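Local coordinates for protein protease (Actinomadura keratinilytica, PDB 8C4X) that forms the I9-type propeptide domain of a subtilisin-like S8 protease, probably a serine endopeptidase, and as in relatives probably assists folding and inhibits the catalytic part, at residues H42-G45 / F51-K54; S61-T66 / A70-D75. All coordinates share one frame; numbering follows the deposited sequence.

Interaction 1: H42-G45 / F51-K54; sequences HRFG and FSAK. Unlike the reference sequence in segment 42-45: His42 (reference Tyr).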
loop_
_atom_site.group_PDB
_atom_site.type_symbol
_atom_site.label_atom_id
_atom_site.label_comp_id
_atom_site.label_asym_id
_atom_site.label_seq_id
_atom_site.Cartn_x
_atom_site.Cartn_y
_atom_site.Cartn_z
ATOM N N HIS B 42 1.134 9.465 -2.284
ATOM C CA HIS B 42 2.112 9.464 -3.366
ATOM C C HIS B 42 1.815 8.299 -4.289
ATOM O O HIS B 42 1.317 7.265 -3.852
ATOM C CB HIS B 42 3.556 9.304 -2.871
ATOM C CG HIS B 42 4.020 10.412 -1.987
ATOM N ND1 HIS B 42 4.332 11.664 -2.471
ATOM C CD2 HIS B 42 4.252 10.448 -0.654
ATOM C CE1 HIS B 42 4.722 12.431 -1.466
ATOM N NE2 HIS B 42 4.697 11.712 -0.358
ATOM N N ARG B 43 2.171 8.448 -5.557
ATOM C CA ARG B 43 2.102 7.355 -6.515
ATOM C C ARG B 43 3.464 7.169 -7.163
ATOM O O ARG B 43 4.152 8.151 -7.469
ATOM C CB ARG B 43 1.043 7.639 -7.578
ATOM C CG ARG B 43 -0.346 7.783 -6.985
ATOM C CD ARG B 43 -1.393 8.078 -8.066
ATOM N NE ARG B 43 -2.673 8.401 -7.446
ATOM C CZ ARG B 43 -3.846 8.393 -8.067
ATOM N NH1 ARG B 43 -3.952 8.061 -9.346
ATOM N NH2 ARG B 43 -4.941 8.714 -7.386
ATOM N N PHE B 44 3.831 5.912 -7.394
ATOM C CA PHE B 44 5.136 5.551 -7.921
ATOM C C PHE B 44 4.958 4.732 -9.186
ATOM O O PHE B 44 4.118 3.826 -9.237
ATOM C CB PHE B 44 5.957 4.734 -6.906
ATOM C CG PHE B 44 5.816 5.202 -5.479
ATOM C CD1 PHE B 44 6.150 6.501 -5.130
ATOM C CD2 PHE B 44 5.340 4.342 -4.488
ATOM C CE1 PHE B 44 6.021 6.949 -3.825
ATOM C CE2 PHE B 44 5.218 4.777 -3.168
ATOM C CZ PHE B 44 5.559 6.089 -2.839
ATOM N N GLY B 45 5.771 5.033 -10.191
ATOM C CA GLY B 45 5.773 4.262 -11.421
ATOM C C GLY B 45 7.152 3.858 -11.903
ATOM O O GLY B 45 7.276 2.961 -12.745
ATOM N N PHE B 51 2.021 2.788 -4.601
ATOM C CA PHE B 51 1.530 4.046 -4.064
ATOM C C PHE B 51 1.600 3.969 -2.552
ATOM O O PHE B 51 1.807 2.900 -1.972
ATOM C CB PHE B 51 0.093 4.335 -4.534
ATOM C CG PHE B 51 -0.919 3.307 -4.082
ATOM C CD1 PHE B 51 -1.175 2.175 -4.851
ATOM C CD2 PHE B 51 -1.616 3.476 -2.889
ATOM C CE1 PHE B 51 -2.102 1.216 -4.439
ATOM C CE2 PHE B 51 -2.558 2.527 -2.467
ATOM C CZ PHE B 51 -2.805 1.398 -3.251
ATOM N N SER B 52 1.430 5.119 -1.917
ATOM C CA SER B 52 1.288 5.175 -0.472
ATOM C C SER B 52 -0.020 5.878 -0.147
ATOM O O SER B 52 -0.483 6.736 -0.908
ATOM C CB SER B 52 2.483 5.889 0.203
ATOM O OG SER B 52 2.612 7.229 -0.235
ATOM N N ALA B 53 -0.618 5.500 0.977
ATOM C CA ALA B 53 -1.913 6.065 1.325
ATOM C C ALA B 53 -2.242 5.743 2.769
ATOM O O ALA B 53 -1.744 4.769 3.346
ATOM C CB ALA B 53 -3.019 5.535 0.405
ATOM N N LYS B 54 -3.096 6.581 3.342
ATOM C CA LYS B 54 -3.797 6.220 4.561
ATOM C C LYS B 54 -4.923 5.264 4.196
ATOM O O LYS B 54 -5.632 5.485 3.211
ATOM C CB LYS B 54 -4.353 7.462 5.253
ATOM C CG LYS B 54 -3.274 8.324 5.892
ATOM C CD LYS B 54 -3.811 9.131 7.055
ATOM C CE LYS B 54 -2.717 10.008 7.664
ATOM N NZ LYS B 54 -1.643 9.205 8.333
#

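Interaction 2: S61-T66 / A70-D75; sequences SKLRTT and ASIEQD. Unlike the reference sequence in segment 61-66: Ser61 (reference Ala).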
loop_
_atom_site.group_PDB
_atom_site.type_symbol
_atom_site.label_atom_id
_atom_site.label_comp_id
_atom_site.label_asym_id
_atom_site.label_seq_id
_atom_site.Cartn_x
_atom_site.Cartn_y
_atom_site.Cartn_z
ATOM N N SER B 61 -8.390 -4.301 4.627
ATOM C CA SER B 61 -8.940 -5.641 4.454
ATOM C C SER B 61 -9.279 -5.910 2.996
ATOM O O SER B 61 -8.894 -6.943 2.434
ATOM C CB SER B 61 -10.182 -5.818 5.327
ATOM O OG SER B 61 -9.832 -6.373 6.576
ATOM N N LYS B 62 -10.001 -4.985 2.364
ATOM C CA LYS B 62 -10.399 -5.186 0.977
ATOM C C LYS B 62 -9.201 -5.160 0.041
ATOM O O LYS B 62 -9.178 -5.887 -0.957
ATOM C CB LYS B 62 -11.423 -4.131 0.568
ATOM C CG LYS B 62 -12.811 -4.383 1.150
ATOM C CD LYS B 62 -13.584 -3.094 1.400
ATOM C CE LYS B 62 -14.967 -3.388 1.974
ATOM N NZ LYS B 62 -15.911 -2.244 1.805
ATOM N N LEU B 63 -8.196 -4.340 0.343
ATOM C CA LEU B 63 -7.030 -4.296 -0.527
ATOM C C LEU B 63 -6.253 -5.604 -0.485
ATOM O O LEU B 63 -5.684 -6.020 -1.502
ATOM C CB LEU B 63 -6.128 -3.131 -0.129
ATOM C CG LEU B 63 -4.985 -2.838 -1.096
ATOM C CD1 LEU B 63 -5.544 -2.354 -2.423
ATOM C CD2 LEU B 63 -4.072 -1.788 -0.480
ATOM N N ARG B 64 -6.221 -6.273 0.668
ATOM C CA ARG B 64 -5.405 -7.472 0.798
ATOM C C ARG B 64 -5.845 -8.562 -0.172
ATOM O O ARG B 64 -5.022 -9.384 -0.593
ATOM C CB ARG B 64 -5.450 -7.989 2.234
ATOM C CG ARG B 64 -4.683 -7.123 3.220
ATOM C CD ARG B 64 -4.814 -7.664 4.632
ATOM N NE ARG B 64 -4.072 -8.907 4.801
ATOM C CZ ARG B 64 -4.156 -9.689 5.869
ATOM N NH1 ARG B 64 -4.966 -9.401 6.873
ATOM N NH2 ARG B 64 -3.414 -10.791 5.928
ATOM N N THR B 65 -7.128 -8.588 -0.535
ATOM C CA THR B 65 -7.658 -9.578 -1.464
ATOM C C THR B 65 -7.980 -8.980 -2.828
ATOM O O THR B 65 -8.627 -9.642 -3.649
ATOM C CB THR B 65 -8.908 -10.244 -0.877
ATOM O OG1 THR B 65 -9.902 -9.248 -0.612
ATOM C CG2 THR B 65 -8.568 -10.958 0.420
ATOM N N THR B 66 -7.540 -7.753 -3.091
ATOM C CA THR B 66 -7.817 -7.105 -4.364
ATOM C C THR B 66 -6.900 -7.679 -5.436
ATOM O O THR B 66 -5.684 -7.772 -5.218
ATOM C CB THR B 66 -7.603 -5.594 -4.251
ATOM O OG1 THR B 66 -8.716 -5.000 -3.572
ATOM C CG2 THR B 66 -7.492 -4.967 -5.625
ATOM N N ALA B 70 0.594 -6.824 -5.029
ATOM C CA ALA B 70 1.802 -7.608 -4.826
ATOM C C ALA B 70 2.301 -7.574 -3.390
ATOM O O ALA B 70 2.713 -8.609 -2.855
ATOM C CB ALA B 70 2.917 -7.120 -5.755
ATOM N N SER B 71 2.293 -6.406 -2.752
ATOM C CA SER B 71 2.781 -6.298 -1.386
ATOM C C SER B 71 2.094 -5.129 -0.703
ATOM O O SER B 71 1.639 -4.179 -1.347
ATOM C CB SER B 71 4.308 -6.105 -1.327
ATOM O OG SER B 71 4.690 -4.872 -1.904
ATOM N N ILE B 72 2.031 -5.211 0.623
ATOM C CA ILE B 72 1.545 -4.128 1.469
ATOM C C ILE B 72 2.483 -4.030 2.662
ATOM O O ILE B 72 2.780 -5.039 3.310
ATOM C CB ILE B 72 0.094 -4.344 1.951
ATOM C CG1 ILE B 72 -0.865 -4.537 0.775
ATOM C CG2 ILE B 72 -0.348 -3.161 2.790
ATOM C CD1 ILE B 72 -2.294 -4.896 1.237
ATOM N N GLU B 73 2.943 -2.817 2.962
ATOM C CA GLU B 73 3.900 -2.594 4.033
ATOM C C GLU B 73 3.440 -1.390 4.843
ATOM O O GLU B 73 3.107 -0.352 4.267
ATOM C CB GLU B 73 5.292 -2.361 3.428
ATOM C CG GLU B 73 6.403 -1.985 4.372
ATOM C CD GLU B 73 7.692 -1.690 3.624
ATOM O OE1 GLU B 73 8.041 -2.453 2.690
ATOM O OE2 GLU B 73 8.349 -0.684 3.953
ATOM N N GLN B 74 3.436 -1.501 6.165
ATOM C CA GLN B 74 3.144 -0.320 6.966
ATOM C C GLN B 74 4.254 0.715 6.792
ATOM O O GLN B 74 5.443 0.382 6.794
ATOM C CB GLN B 74 2.999 -0.683 8.441
ATOM C CG GLN B 74 2.611 0.526 9.302
ATOM C CD GLN B 74 2.608 0.226 10.783
ATOM O OE1 GLN B 74 3.307 -0.672 11.248
ATOM N NE2 GLN B 74 1.820 0.984 11.536
ATOM N N ASP B 75 3.851 1.970 6.611
ATOM C CA ASP B 75 4.813 3.063 6.534
ATOM C C ASP B 75 5.537 3.199 7.869
ATOM O O ASP B 75 4.995 2.862 8.927
ATOM C CB ASP B 75 4.089 4.357 6.163
ATOM C CG ASP B 75 4.983 5.365 5.432
ATOM O OD1 ASP B 75 6.158 5.065 5.129
ATOM O OD2 ASP B 75 4.483 6.471 5.137
#

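Interaction 1: H42-G45 / F51-K54
His42 and Ser52 form the hydrogen-bonded pair of an antiparallel hairpin whose two strands run at 157° to each other. The firm half of the pair is Ser52 N to His42 O, 2.9 Å long with an N-H...O angle of 164°, the donor being tilted somewhat out of the carbonyl plane. The return bond, His42 N to Ser52 O at 3.5 Å, is straight but weak.

Both side chains of this pair rise from the same face of the sheet. His42 has CG anti to its carbonyl carbon and beside the backbone N, which presents the edge of the imidazole to Ser52 OG, in the ring plane; OG stands 3.5 Å from His42 CB and 3.6 Å from His42 CD2. Phe44 adds the third member on that side. Its ring leans across the partner strand, CD2 lying 3.7 Å from Phe51 N and CZ reaching to 4.1 Å from Ser52 OG, at an oblique tilt that covers the backbone between the two residues.

On the other face, Arg43 and Phe51 make the non-hydrogen-bonded pair, with CA atoms only 4.2 Å apart. Phe51 CB lies 3.2 Å from His42 O and more loosely against Arg43 CA, but a chi1 of 62° places its CG between backbone N and carbonyl carbon and swings the ring away from Arg43. The extended Arg43 chain runs over helix 29-36 to a salt bridge between its NH1 and Asp30, while its NE bonds Thr40.

Helix 29-36 covers this second face: Val29 and Val33 touch both Phe51 and Arg43. Within this chain strand 42-44 is the outer edge of the sheet, whereas strand 50-54 is inserted between it and strand 18-23, pairing with Val21 and Tyr19 through Phe51 and Ala53.

Interaction 2: S61-T66 / A70-D75
A single methyl group, Ile72 CD1, carries nearly all of the side-chain contact between 61-66 and 70-75: Leu63 and Arg64 both reach it, and no hydrogen bond joins the segments. Accordingly the buried surface is small, 110 Å² in all. Ile72 points toward the helix and keeps CD1 fully extended, with chi2 at 174°, so the tip of the chain makes the contact. Leu63 approaches with its CD2, which lies 4.0 Å from Ile72 CD1, the two side chains crossing at a slant. Arg64 comes to the same methyl by its aliphatic base, CG standing 3.8 Å from Ile72 CD1, with the chains at about a right angle. Beyond CG the arginine bends at chi3, 71°, and leaves the contact, its NE bonding the carbonyl of Val4.

Helix 57-64 connects strand 50-54 to strand 69-76, two parallel strands with the antiparallel strand 18-23 between them. This split beta-alpha-beta unit is the second half of the ferredoxin-like alpha/beta fold of I9 propeptides, and Leu63 and Ile72 tie its helix to its last strand. Leu63 also touches Val21, and Ile72 touches Tyr19, so the buried seam continues onto the central strand; Val6, from the short strand 6-7, packs on both Arg64 and Ile72.

The segment folds back on itself after Arg64: Thr66 N bonds Leu63 O at 3.0 Å, and Thr66 OG1 bonds Lys62 O at 2.8 Å, arriving 41° above the carbonyl plane rather than along a lone pair. Strand 69-76 then starts irregularly, for Ala70 and Ser71 together face Thr22 in a classic beta bulge, where Ser71 OG also bonds Thr22 OG1.

Overall arrangement
The two contacts follow one another along the chain: the hairpin of interaction 1 closes with strand 50-54, which leads into helix 57-64 of interaction 2. Their centres are 12 Å apart and their nearest atoms about 4 Å apart, without touching. Strand 18-23 separates strand 50-54 from strand 69-76, pairing with both, and so relates the contacts within one sheet. Phe51 and Ile72 project from the same face of that sheet, the former meeting helix 29-36 and the latter helix 57-64. As in relatives, the catalytic residues are expected in the S8 domain of the full protein rather than in this propeptide domain.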